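Tail spike protein gp49 (Pseudomonas phage LKA1, PDB 4RU4) forms the phage tailspike, a trimeric lyase that cleaves the O-specific polysaccharide of Pseudomonas and so probably opens the way for infection. Local coordinates at residues G116-V127 against Y191-V202; F248-S259 against F275-C286. All coordinates share one frame; numbering follows the deposited sequence. Where two conformers were deposited one is given.

Contact 1: residues G116-V127 against Y191-V202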
loop_
_atom_site.group_PDB
_atom_site.type_symbol
_atom_site.label_atom_id
_atom_site.label_comp_id
_atom_site.label_asym_id
_atom_site.label_seq_id
_atom_site.Cartn_x
_atom_site.Cartn_y
_atom_site.Cartn_z
ATOM N N GLY B 116 -21.036 -1.446 26.549
ATOM C CA GLY B 116 -21.241 -2.854 26.858
ATOM C C GLY B 116 -20.655 -3.166 28.225
ATOM O O GLY B 116 -20.361 -2.259 28.997
ATOM N N SER B 117 -20.481 -4.451 28.516
ATOM C CA SER B 117 -20.043 -4.864 29.840
ATOM C C SER B 117 -18.861 -5.812 29.803
ATOM O O SER B 117 -18.710 -6.598 28.870
ATOM C CB SER B 117 -21.193 -5.540 30.595
ATOM O OG SER B 117 -22.385 -4.806 30.427
ATOM N N LEU B 118 -18.036 -5.732 30.840
ATOM C CA LEU B 118 -16.981 -6.711 31.063
ATOM C C LEU B 118 -17.467 -7.576 32.217
ATOM O O LEU B 118 -17.678 -7.074 33.322
ATOM C CB LEU B 118 -15.678 -6.013 31.461
ATOM C CG LEU B 118 -14.944 -5.086 30.478
ATOM C CD1 LEU B 118 -13.467 -4.948 30.881
ATOM C CD2 LEU B 118 -15.054 -5.559 29.053
ATOM N N VAL B 119 -17.657 -8.869 31.954
ATOM C CA VAL B 119 -18.225 -9.779 32.934
ATOM C C VAL B 119 -17.158 -10.777 33.329
ATOM O O VAL B 119 -16.578 -11.449 32.465
ATOM C CB VAL B 119 -19.454 -10.527 32.341
ATOM C CG1 VAL B 119 -20.033 -11.514 33.361
ATOM C CG2 VAL B 119 -20.523 -9.519 31.901
ATOM N N ALA B 120 -16.894 -10.870 34.632
ATOM C CA ALA B 120 -15.806 -11.687 35.161
ATOM C C ALA B 120 -15.926 -13.129 34.690
ATOM O O ALA B 120 -17.006 -13.689 34.728
ATOM C CB ALA B 120 -15.783 -11.638 36.711
ATOM N N LEU B 121 -14.806 -13.698 34.249
ATOM C CA LEU B 121 -14.692 -15.120 33.906
ATOM C C LEU B 121 -13.811 -15.746 34.979
ATOM O O LEU B 121 -13.145 -15.016 35.711
ATOM C CB LEU B 121 -14.015 -15.278 32.530
ATOM C CG LEU B 121 -14.883 -14.997 31.295
ATOM C CD1 LEU B 121 -14.017 -14.732 30.038
ATOM C CD2 LEU B 121 -15.840 -16.170 31.056
ATOM N N PRO B 122 -13.767 -17.088 35.064
ATOM C CA PRO B 122 -12.793 -17.653 36.013
ATOM C C PRO B 122 -11.339 -17.274 35.659
ATOM O O PRO B 122 -11.045 -16.861 34.520
ATOM C CB PRO B 122 -12.992 -19.171 35.866
ATOM C CG PRO B 122 -14.354 -19.351 35.240
ATOM C CD PRO B 122 -14.500 -18.142 34.328
ATOM N N ASN B 123 -10.447 -17.411 36.641
ATOM C CA ASN B 123 -9.018 -17.189 36.437
ATOM C C ASN B 123 -8.391 -18.247 35.534
ATOM O O ASN B 123 -8.986 -19.296 35.274
ATOM C CB ASN B 123 -8.288 -17.141 37.790
ATOM C CG ASN B 123 -8.714 -15.944 38.636
ATOM O OD1 ASN B 123 -9.035 -14.871 38.102
ATOM N ND2 ASN B 123 -8.746 -16.126 39.959
ATOM N N ILE B 124 -7.176 -17.969 35.063
ATOM C CA ILE B 124 -6.480 -18.883 34.172
ATOM C C ILE B 124 -5.090 -19.258 34.711
ATOM O O ILE B 124 -4.526 -18.522 35.526
ATOM C CB ILE B 124 -6.332 -18.267 32.750
ATOM C CG1 ILE B 124 -5.468 -16.995 32.784
ATOM C CG2 ILE B 124 -7.716 -17.942 32.147
ATOM C CD1 ILE B 124 -5.035 -16.510 31.350
ATOM N N SER B 125 -4.556 -20.402 34.256
ATOM C CA SER B 125 -3.161 -20.771 34.496
ATOM C C SER B 125 -2.256 -19.813 33.740
ATOM O O SER B 125 -2.667 -19.226 32.741
ATOM C CB SER B 125 -2.857 -22.157 33.931
ATOM O OG SER B 125 -3.693 -23.121 34.490
ATOM N N SER B 126 -1.012 -19.696 34.191
ATOM C CA SER B 126 0.017 -18.979 33.435
ATOM C C SER B 126 0.131 -19.487 31.997
ATOM O O SER B 126 -0.018 -20.682 31.729
ATOM C CB SER B 126 1.357 -19.097 34.179
ATOM O OG SER B 126 1.221 -18.497 35.456
ATOM N N VAL B 127 0.393 -18.575 31.067
ATOM C CA VAL B 127 0.428 -18.913 29.657
ATOM C C VAL B 127 1.593 -18.161 28.971
ATOM O O VAL B 127 1.953 -17.037 29.379
ATOM C CB VAL B 127 -0.950 -18.620 28.996
ATOM C CG1 VAL B 127 -1.297 -17.115 29.066
ATOM C CG2 VAL B 127 -1.008 -19.147 27.556
ATOM N N TYR B 191 1.494 -14.277 30.280
ATOM C CA TYR B 191 0.810 -13.844 31.506
ATOM C C TYR B 191 1.022 -14.852 32.632
ATOM O O TYR B 191 0.893 -16.071 32.415
ATOM C CB TYR B 191 -0.692 -13.666 31.266
ATOM C CG TYR B 191 -0.930 -12.677 30.155
ATOM C CD1 TYR B 191 -0.795 -11.314 30.384
ATOM C CD2 TYR B 191 -1.207 -13.116 28.865
ATOM C CE1 TYR B 191 -0.965 -10.402 29.361
ATOM C CE2 TYR B 191 -1.358 -12.212 27.819
ATOM C CZ TYR B 191 -1.239 -10.852 28.071
ATOM O OH TYR B 191 -1.386 -9.948 27.028
ATOM N N ASP B 192 1.345 -14.323 33.815
ATOM C CA ASP B 192 1.370 -15.064 35.079
ATOM C C ASP B 192 -0.084 -15.174 35.526
ATOM O O ASP B 192 -0.751 -14.150 35.724
ATOM C CB ASP B 192 2.175 -14.260 36.105
ATOM C CG ASP B 192 2.301 -14.957 37.468
ATOM O OD1 ASP B 192 1.492 -15.853 37.794
ATOM O OD2 ASP B 192 3.228 -14.580 38.222
ATOM N N GLY B 193 -0.570 -16.408 35.673
ATOM C CA GLY B 193 -1.972 -16.643 35.948
ATOM C C GLY B 193 -2.411 -15.948 37.222
ATOM O O GLY B 193 -3.578 -15.573 37.368
ATOM N N ALA B 194 -1.470 -15.766 38.145
ATOM C CA ALA B 194 -1.788 -15.163 39.429
ATOM C C ALA B 194 -1.925 -13.654 39.353
ATOM O O ALA B 194 -2.292 -13.013 40.342
ATOM C CB ALA B 194 -0.735 -15.541 40.476
ATOM N N THR B 195 -1.614 -13.072 38.204
ATOM C CA THR B 195 -1.634 -11.615 38.096
ATOM C C THR B 195 -2.708 -11.032 37.167
ATOM O O THR B 195 -2.789 -9.803 37.019
ATOM C CB THR B 195 -0.301 -11.107 37.584
ATOM O OG1 THR B 195 -0.119 -11.592 36.247
ATOM C CG2 THR B 195 0.818 -11.623 38.447
ATOM N N VAL B 196 -3.515 -11.878 36.526
ATOM C CA VAL B 196 -4.490 -11.364 35.558
ATOM C C VAL B 196 -5.928 -11.689 35.966
ATOM O O VAL B 196 -6.183 -12.701 36.631
ATOM C CB VAL B 196 -4.208 -11.858 34.105
ATOM C CG1 VAL B 196 -2.993 -11.131 33.499
ATOM C CG2 VAL B 196 -3.965 -13.372 34.064
ATOM N N ALA B 197 -6.850 -10.804 35.591
ATOM C CA ALA B 197 -8.277 -11.040 35.723
ATOM C C ALA B 197 -8.832 -11.107 34.305
ATOM O O ALA B 197 -8.412 -10.339 33.437
ATOM C CB ALA B 197 -8.941 -9.892 36.471
ATOM N N ILE B 198 -9.770 -12.024 34.084
ATOM C CA ILE B 198 -10.295 -12.302 32.751
ATOM C C ILE B 198 -11.765 -11.865 32.712
ATOM O O ILE B 198 -12.509 -12.064 33.677
ATOM C CB ILE B 198 -10.200 -13.827 32.400
ATOM C CG1 ILE B 198 -8.909 -14.447 32.950
ATOM C CG2 ILE B 198 -10.341 -14.074 30.866
ATOM C CD1 ILE B 198 -7.582 -13.722 32.472
ATOM N N TYR B 199 -12.178 -11.277 31.591
ATOM C CA TYR B 199 -13.503 -10.700 31.443
ATOM C C TYR B 199 -14.034 -11.002 30.072
ATOM O O TYR B 199 -13.343 -10.761 29.073
ATOM C CB TYR B 199 -13.407 -9.172 31.535
ATOM C CG TYR B 199 -12.950 -8.687 32.888
ATOM C CD1 TYR B 199 -13.863 -8.546 33.934
ATOM C CD2 TYR B 199 -11.616 -8.381 33.125
ATOM C CE1 TYR B 199 -13.463 -8.103 35.173
ATOM C CE2 TYR B 199 -11.199 -7.934 34.375
ATOM C CZ TYR B 199 -12.132 -7.799 35.394
ATOM O OH TYR B 199 -11.737 -7.351 36.628
ATOM N N LYS B 200 -15.283 -11.457 30.026
ATOM C CA LYS B 200 -16.000 -11.652 28.787
ATOM C C LYS B 200 -16.519 -10.301 28.320
ATOM O O LYS B 200 -17.013 -9.497 29.128
ATOM C CB LYS B 200 -17.203 -12.578 29.014
ATOM C CG LYS B 200 -17.905 -13.005 27.720
ATOM C CD LYS B 200 -18.965 -14.073 28.032
ATOM C CE LYS B 200 -19.803 -14.436 26.815
ATOM N NZ LYS B 200 -20.838 -15.480 27.173
ATOM N N VAL B 201 -16.442 -10.044 27.018
ATOM C CA VAL B 201 -17.014 -8.801 26.518
ATOM C C VAL B 201 -18.428 -9.077 26.043
ATOM O O VAL B 201 -18.635 -9.797 25.066
ATOM C CB VAL B 201 -16.158 -8.175 25.403
ATOM C CG1 VAL B 201 -16.773 -6.867 24.947
ATOM C CG2 VAL B 201 -14.747 -7.958 25.909
ATOM N N VAL B 202 -19.404 -8.514 26.756
ATOM C CA VAL B 202 -20.808 -8.814 26.508
ATOM C C VAL B 202 -21.423 -7.537 25.975
ATOM O O VAL B 202 -21.415 -6.496 26.649
ATOM C CB VAL B 202 -21.508 -9.274 27.821
ATOM C CG1 VAL B 202 -22.984 -9.566 27.609
ATOM C CG2 VAL B 202 -20.819 -10.515 28.358
HETATM O O HOH W 1 -23.991 -5.168 27.470
HETATM O O HOH W 2 -10.787 -13.789 36.294
HETATM O O HOH W 3 -6.084 -15.520 36.123
#

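Contact 2: residues F248-S259 against F275-C286. With EDO (1,2-ethanediol), chain S.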
loop_
_atom_site.group_PDB
_atom_site.type_symbol
_atom_site.label_atom_id
_atom_site.label_comp_id
_atom_site.label_asym_id
_atom_site.label_seq_id
_atom_site.Cartn_x
_atom_site.Cartn_y
_atom_site.Cartn_z
ATOM N N PHE B 248 -13.536 5.320 20.826
ATOM C CA PHE B 248 -13.762 3.904 21.033
ATOM C C PHE B 248 -12.920 3.470 22.241
ATOM O O PHE B 248 -11.697 3.664 22.249
ATOM C CB PHE B 248 -13.328 3.080 19.811
ATOM C CG PHE B 248 -14.179 3.301 18.576
ATOM C CD1 PHE B 248 -15.460 2.801 18.501
ATOM C CD2 PHE B 248 -13.658 3.962 17.478
ATOM C CE1 PHE B 248 -16.254 2.990 17.359
ATOM C CE2 PHE B 248 -14.427 4.153 16.308
ATOM C CZ PHE B 248 -15.722 3.652 16.248
ATOM N N ALA B 249 -13.567 2.880 23.249
ATOM C CA ALA B 249 -12.858 2.469 24.469
ATOM C C ALA B 249 -13.081 0.973 24.662
ATOM O O ALA B 249 -14.229 0.528 24.717
ATOM C CB ALA B 249 -13.370 3.245 25.685
ATOM N N ARG B 250 -11.999 0.211 24.785
ATOM C CA ARG B 250 -12.120 -1.220 25.038
ATOM C C ARG B 250 -13.029 -1.926 24.033
ATOM O O ARG B 250 -13.852 -2.759 24.421
ATOM C CB ARG B 250 -12.638 -1.478 26.471
ATOM C CG ARG B 250 -11.537 -1.473 27.529
ATOM C CD ARG B 250 -12.131 -1.454 28.933
ATOM N NE ARG B 250 -12.771 -0.169 29.207
ATOM C CZ ARG B 250 -12.103 0.921 29.557
ATOM N NH1 ARG B 250 -10.775 0.872 29.671
ATOM N NH2 ARG B 250 -12.740 2.064 29.767
ATOM N N CYS B 251 -12.889 -1.588 22.750
ATOM C CA CYS B 251 -13.669 -2.246 21.718
ATOM C C CYS B 251 -12.796 -3.215 20.952
ATOM O O CYS B 251 -11.612 -2.967 20.743
ATOM C CB CYS B 251 -14.258 -1.242 20.717
ATOM S SG CYS B 251 -15.535 -0.184 21.447
ATOM N N TYR B 252 -13.415 -4.283 20.493
ATOM C CA TYR B 252 -12.759 -5.284 19.652
ATOM C C TYR B 252 -13.298 -5.078 18.253
ATOM O O TYR B 252 -14.522 -5.098 18.069
ATOM C CB TYR B 252 -13.146 -6.677 20.129
ATOM C CG TYR B 252 -12.392 -7.801 19.442
ATOM C CD1 TYR B 252 -11.020 -7.937 19.607
ATOM C CD2 TYR B 252 -13.061 -8.720 18.630
ATOM C CE1 TYR B 252 -10.321 -8.977 18.984
ATOM C CE2 TYR B 252 -12.385 -9.763 18.014
ATOM C CZ TYR B 252 -11.007 -9.889 18.199
ATOM O OH TYR B 252 -10.325 -10.922 17.572
ATOM N N ASP B 253 -12.407 -4.839 17.286
ATOM C CA ASP B 253 -12.799 -4.684 15.880
ATOM C C ASP B 253 -13.755 -3.492 15.667
ATOM O O ASP B 253 -14.727 -3.581 14.904
ATOM C CB ASP B 253 -13.414 -5.993 15.333
ATOM C CG ASP B 253 -13.847 -5.880 13.860
ATOM O OD1 ASP B 253 -13.081 -5.296 13.078
ATOM O OD2 ASP B 253 -14.960 -6.354 13.494
ATOM N N ALA B 254 -13.493 -2.382 16.351
ATOM C CA ALA B 254 -14.240 -1.158 16.071
ATOM C C ALA B 254 -13.823 -0.656 14.695
ATOM O O ALA B 254 -12.633 -0.534 14.419
ATOM C CB ALA B 254 -13.936 -0.105 17.116
ATOM N N LYS B 255 -14.792 -0.346 13.829
ATOM C CA LYS B 255 -14.446 0.242 12.535
ATOM C C LYS B 255 -15.212 1.543 12.306
ATOM O O LYS B 255 -16.443 1.560 12.399
ATOM C CB LYS B 255 -14.732 -0.734 11.396
ATOM C CG LYS B 255 -13.757 -1.926 11.331
ATOM C CD LYS B 255 -13.957 -2.751 10.058
ATOM C CE LYS B 255 -12.855 -3.787 9.919
ATOM N NZ LYS B 255 -13.381 -5.145 10.098
ATOM N N ILE B 256 -14.487 2.617 11.993
ATOM C CA ILE B 256 -15.130 3.839 11.519
ATOM C C ILE B 256 -14.702 4.067 10.077
ATOM O O ILE B 256 -13.500 4.056 9.773
ATOM C CB ILE B 256 -14.821 5.064 12.366
ATOM C CG1 ILE B 256 -15.453 6.323 11.731
ATOM C CG2 ILE B 256 -13.293 5.284 12.549
ATOM C CD1 ILE B 256 -15.616 7.466 12.738
ATOM N N THR B 257 -15.677 4.263 9.191
ATOM C CA THR B 257 -15.386 4.329 7.746
ATOM C C THR B 257 -16.102 5.520 7.088
ATOM O O THR B 257 -17.193 5.923 7.523
ATOM C CB THR B 257 -15.848 3.039 7.035
ATOM O OG1 THR B 257 -17.210 2.753 7.422
ATOM C CG2 THR B 257 -14.949 1.850 7.434
ATOM N N ASN B 258 -15.508 6.066 6.026
ATOM C CA ASN B 258 -16.227 7.049 5.185
ATOM C C ASN B 258 -16.802 8.260 5.955
ATOM O O ASN B 258 -17.869 8.799 5.605
ATOM C CB ASN B 258 -17.340 6.321 4.434
ATOM C CG ASN B 258 -16.865 4.986 3.844
ATOM O OD1 ASN B 258 -15.827 4.938 3.186
ATOM N ND2 ASN B 258 -17.610 3.894 4.104
ATOM N N SER B 259 -16.088 8.702 6.988
ATOM C CA SER B 259 -16.620 9.712 7.905
ATOM C C SER B 259 -15.770 10.981 7.921
ATOM O O SER B 259 -14.578 10.935 7.629
ATOM C CB SER B 259 -16.764 9.122 9.323
ATOM O OG SER B 259 -17.637 8.004 9.257
ATOM N N PHE B 275 -8.730 5.640 19.638
ATOM C CA PHE B 275 -8.939 4.232 19.979
ATOM C C PHE B 275 -8.223 4.004 21.296
ATOM O O PHE B 275 -6.990 3.971 21.318
ATOM C CB PHE B 275 -8.361 3.300 18.895
ATOM C CG PHE B 275 -9.103 3.351 17.563
ATOM C CD1 PHE B 275 -8.816 4.333 16.629
ATOM C CD2 PHE B 275 -10.063 2.407 17.239
ATOM C CE1 PHE B 275 -9.490 4.384 15.403
ATOM C CE2 PHE B 275 -10.736 2.447 16.011
ATOM C CZ PHE B 275 -10.439 3.463 15.101
ATOM N N GLY B 276 -8.981 3.896 22.392
ATOM C CA GLY B 276 -8.397 3.685 23.707
ATOM C C GLY B 276 -8.546 2.221 24.077
ATOM O O GLY B 276 -9.667 1.684 24.075
ATOM N N ASN B 277 -7.429 1.562 24.355
ATOM C CA ASN B 277 -7.481 0.163 24.801
ATOM C C ASN B 277 -8.283 -0.734 23.843
ATOM O O ASN B 277 -9.115 -1.526 24.273
ATOM C CB ASN B 277 -8.058 0.118 26.230
ATOM C CG ASN B 277 -7.334 1.089 27.186
ATOM O OD1 ASN B 277 -7.961 1.977 27.769
ATOM N ND2 ASN B 277 -6.001 0.903 27.364
ATOM N N CYS B 278 -8.038 -0.595 22.537
ATOM C CA CYS B 278 -8.818 -1.310 21.543
ATOM C C CYS B 278 -7.951 -2.328 20.823
ATOM O O CYS B 278 -6.719 -2.179 20.763
ATOM C CB CYS B 278 -9.395 -0.356 20.492
ATOM S SG CYS B 278 -10.778 0.706 21.037
ATOM N N HIS B 279 -8.594 -3.325 20.220
ATOM C CA HIS B 279 -7.865 -4.411 19.565
ATOM C C HIS B 279 -8.623 -4.732 18.273
ATOM O O HIS B 279 -9.847 -4.826 18.304
ATOM C CB HIS B 279 -7.803 -5.607 20.542
ATOM C CG HIS B 279 -6.871 -6.723 20.128
ATOM N ND1 HIS B 279 -5.976 -7.307 21.004
ATOM C CD2 HIS B 279 -6.736 -7.392 18.956
ATOM C CE1 HIS B 279 -5.312 -8.268 20.380
ATOM N NE2 HIS B 279 -5.758 -8.345 19.137
ATOM N N ASP B 280 -7.911 -4.849 17.148
ATOM C CA ASP B 280 -8.511 -5.032 15.822
ATOM C C ASP B 280 -9.238 -3.767 15.338
ATOM O O ASP B 280 -9.384 -2.801 16.082
ATOM C CB ASP B 280 -9.450 -6.263 15.743
ATOM C CG ASP B 280 -8.754 -7.513 15.212
ATOM O OD1 ASP B 280 -7.634 -7.809 15.672
ATOM O OD2 ASP B 280 -9.339 -8.215 14.337
ATOM N N GLY B 281 -9.684 -3.781 14.091
ATOM C CA GLY B 281 -10.436 -2.651 13.568
ATOM C C GLY B 281 -9.554 -1.488 13.163
ATOM O O GLY B 281 -8.374 -1.660 12.824
ATOM N N GLY B 282 -10.148 -0.289 13.155
ATOM C CA GLY B 282 -9.427 0.904 12.760
ATOM C C GLY B 282 -10.294 1.882 11.979
ATOM O O GLY B 282 -11.512 1.822 12.060
ATOM N N ALA B 283 -9.647 2.778 11.240
ATOM C CA ALA B 283 -10.334 3.863 10.524
ATOM C C ALA B 283 -9.989 3.783 9.049
ATOM O O ALA B 283 -8.847 3.540 8.686
ATOM C CB ALA B 283 -9.897 5.222 11.075
ATOM N N ASP B 284 -10.973 4.035 8.187
ATOM C CA ASP B 284 -10.774 3.822 6.775
ATOM C C ASP B 284 -11.545 4.880 6.004
ATOM O O ASP B 284 -12.758 5.094 6.243
ATOM C CB ASP B 284 -11.257 2.428 6.349
ATOM C CG ASP B 284 -10.711 2.008 4.994
ATOM O OD1 ASP B 284 -10.729 2.814 4.056
ATOM O OD2 ASP B 284 -10.232 0.858 4.859
ATOM N N ASN B 285 -10.823 5.520 5.092
ATOM C CA ASN B 285 -11.421 6.499 4.192
ATOM C C ASN B 285 -12.079 7.649 4.947
ATOM O O ASN B 285 -13.177 8.076 4.590
ATOM C CB ASN B 285 -12.451 5.837 3.290
ATOM C CG ASN B 285 -12.715 6.653 2.048
ATOM O OD1 ASN B 285 -11.835 7.388 1.586
ATOM N ND2 ASN B 285 -13.923 6.557 1.514
ATOM N N CYS B 286 -11.413 8.142 5.992
ATOM C CA CYS B 286 -11.935 9.265 6.768
ATOM C C CYS B 286 -11.144 10.546 6.537
ATOM O O CYS B 286 -9.912 10.495 6.356
ATOM C CB CYS B 286 -11.896 8.946 8.264
ATOM S SG CYS B 286 -13.046 7.629 8.763
HETATM C C1 EDO S . -18.857 12.018 5.793
HETATM O O1 EDO S . -18.124 11.427 4.719
HETATM C C2 EDO S . -20.153 12.599 5.264
HETATM O O2 EDO S . -20.745 11.633 4.409
HETATM O O HOH W 4 -11.207 -1.845 18.107
HETATM O O HOH W 5 -10.007 -6.378 12.404
HETATM O O HOH W 6 -13.964 2.506 3.804
#

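Contact 1: residues G116-V127 against Y191-V202
Ile198 carries the tightly packed part of this contact, meeting Leu121 on one branch and Ile124 on the other. Its CG2 lies 3.8 Å from CD1 of Leu121, while its CG1 is 3.8 Å from CG2 of Ile124, the two isoleucines crossing at about a right angle. With chi1 of Ile124 at 63°, CG1 is wedged between its own N and carbonyl carbon and still reaches CD1 of Ile198. Toward the strand ends the face that bears Ile198 and Leu121 thins out into a solvent-facing touch, CG2 of Val119 to CG2 of Val202 at 3.7 Å. Antiparallel pairing of 117-120 with 197-202 gives way after Leu121, whose N bonds to Ile198 O from above the carbonyl plane (2.9 Å). Where the two chains part, water enters between the backbones: one joins Leu121 O, Asn123 OD1 and Ile198 N, and a second accepts from Ile124 N. Direct bonding resumes where Ser126 OG receives the N-H of Gly193 almost straight (2.8 Å, 177°) and Val127 pairs with Tyr191. Within this Ig-like domain, then, Leu121, Ile124 and Ile198 pack with Phe148 and Ile134 to hold the centre, while water satisfies Leu121 O and Ile198 N where direct pairing stops.

Contact 2: residues F248-S259 against F275-C286
Phe248 and Phe275 lie side by side on successive rungs, pointing the same way, their planes 26° apart but slid so far that the rings barely overlap. Contact is made by CD2 of Phe248, 3.6 Å from CE2 of Phe275. CB of Ala254, from beyond the corner of the same rung, covers one face of the Phe248 ring toward its rim. Farther along, CG2 of Ile256 sits 3.7 Å from CB of Ala283, while CG1, anti to the backbone N, heads toward SG of Cys286. Tyr252 and His279 also run alongside each other, but their rings are inclined at 44° and meet obliquely, CE1 to CD2. Arg250 and Asn277 hold guanidinium and amide roughly parallel; the arginine turns to Asp300 and Glu226, and Asn277 bonds through ND2 to Val306 O and through OD1 to Asp300 N. Asn258 and Asn285 instead set their amides 80° apart: ND2 of Asn285 reaches a lone pair of Asn258 OD1 (3.0 Å), and Asp234 OD1 holds Asn258 ND2. This stacking of like positions is characteristic of the parallel beta-helix of pectin lyase-like proteins. Strands 232-234 and 312-314 flank the pair 254-257 and 281-284, Val233 packing on Phe248 and Ile256, while near the corner Asp280 forms a salt bridge with Arg319 of the second subunit.

The two contacts share a sheet along only one arm of contact 2. Strand 113-120 of contact 1 belongs with strands 247-249 and 271-276, whereas strands 254-257 and 281-284 lie past the corner on another face. Contact 2 is core: its rungs are buried within the parallel beta-helix and reach both neighbouring subunits, chiefly the second. Contact 1 is partly exposed, lies farther from the centre of the chain and touches no other chain. They meet directly where CD1 of Leu118 packs on CD of Arg250, 4.2 Å away. Contact 2 combines in-register parallel pairing on both arms with buried like-on-like side chains; contact 1 has antiparallel pairing interrupted by water.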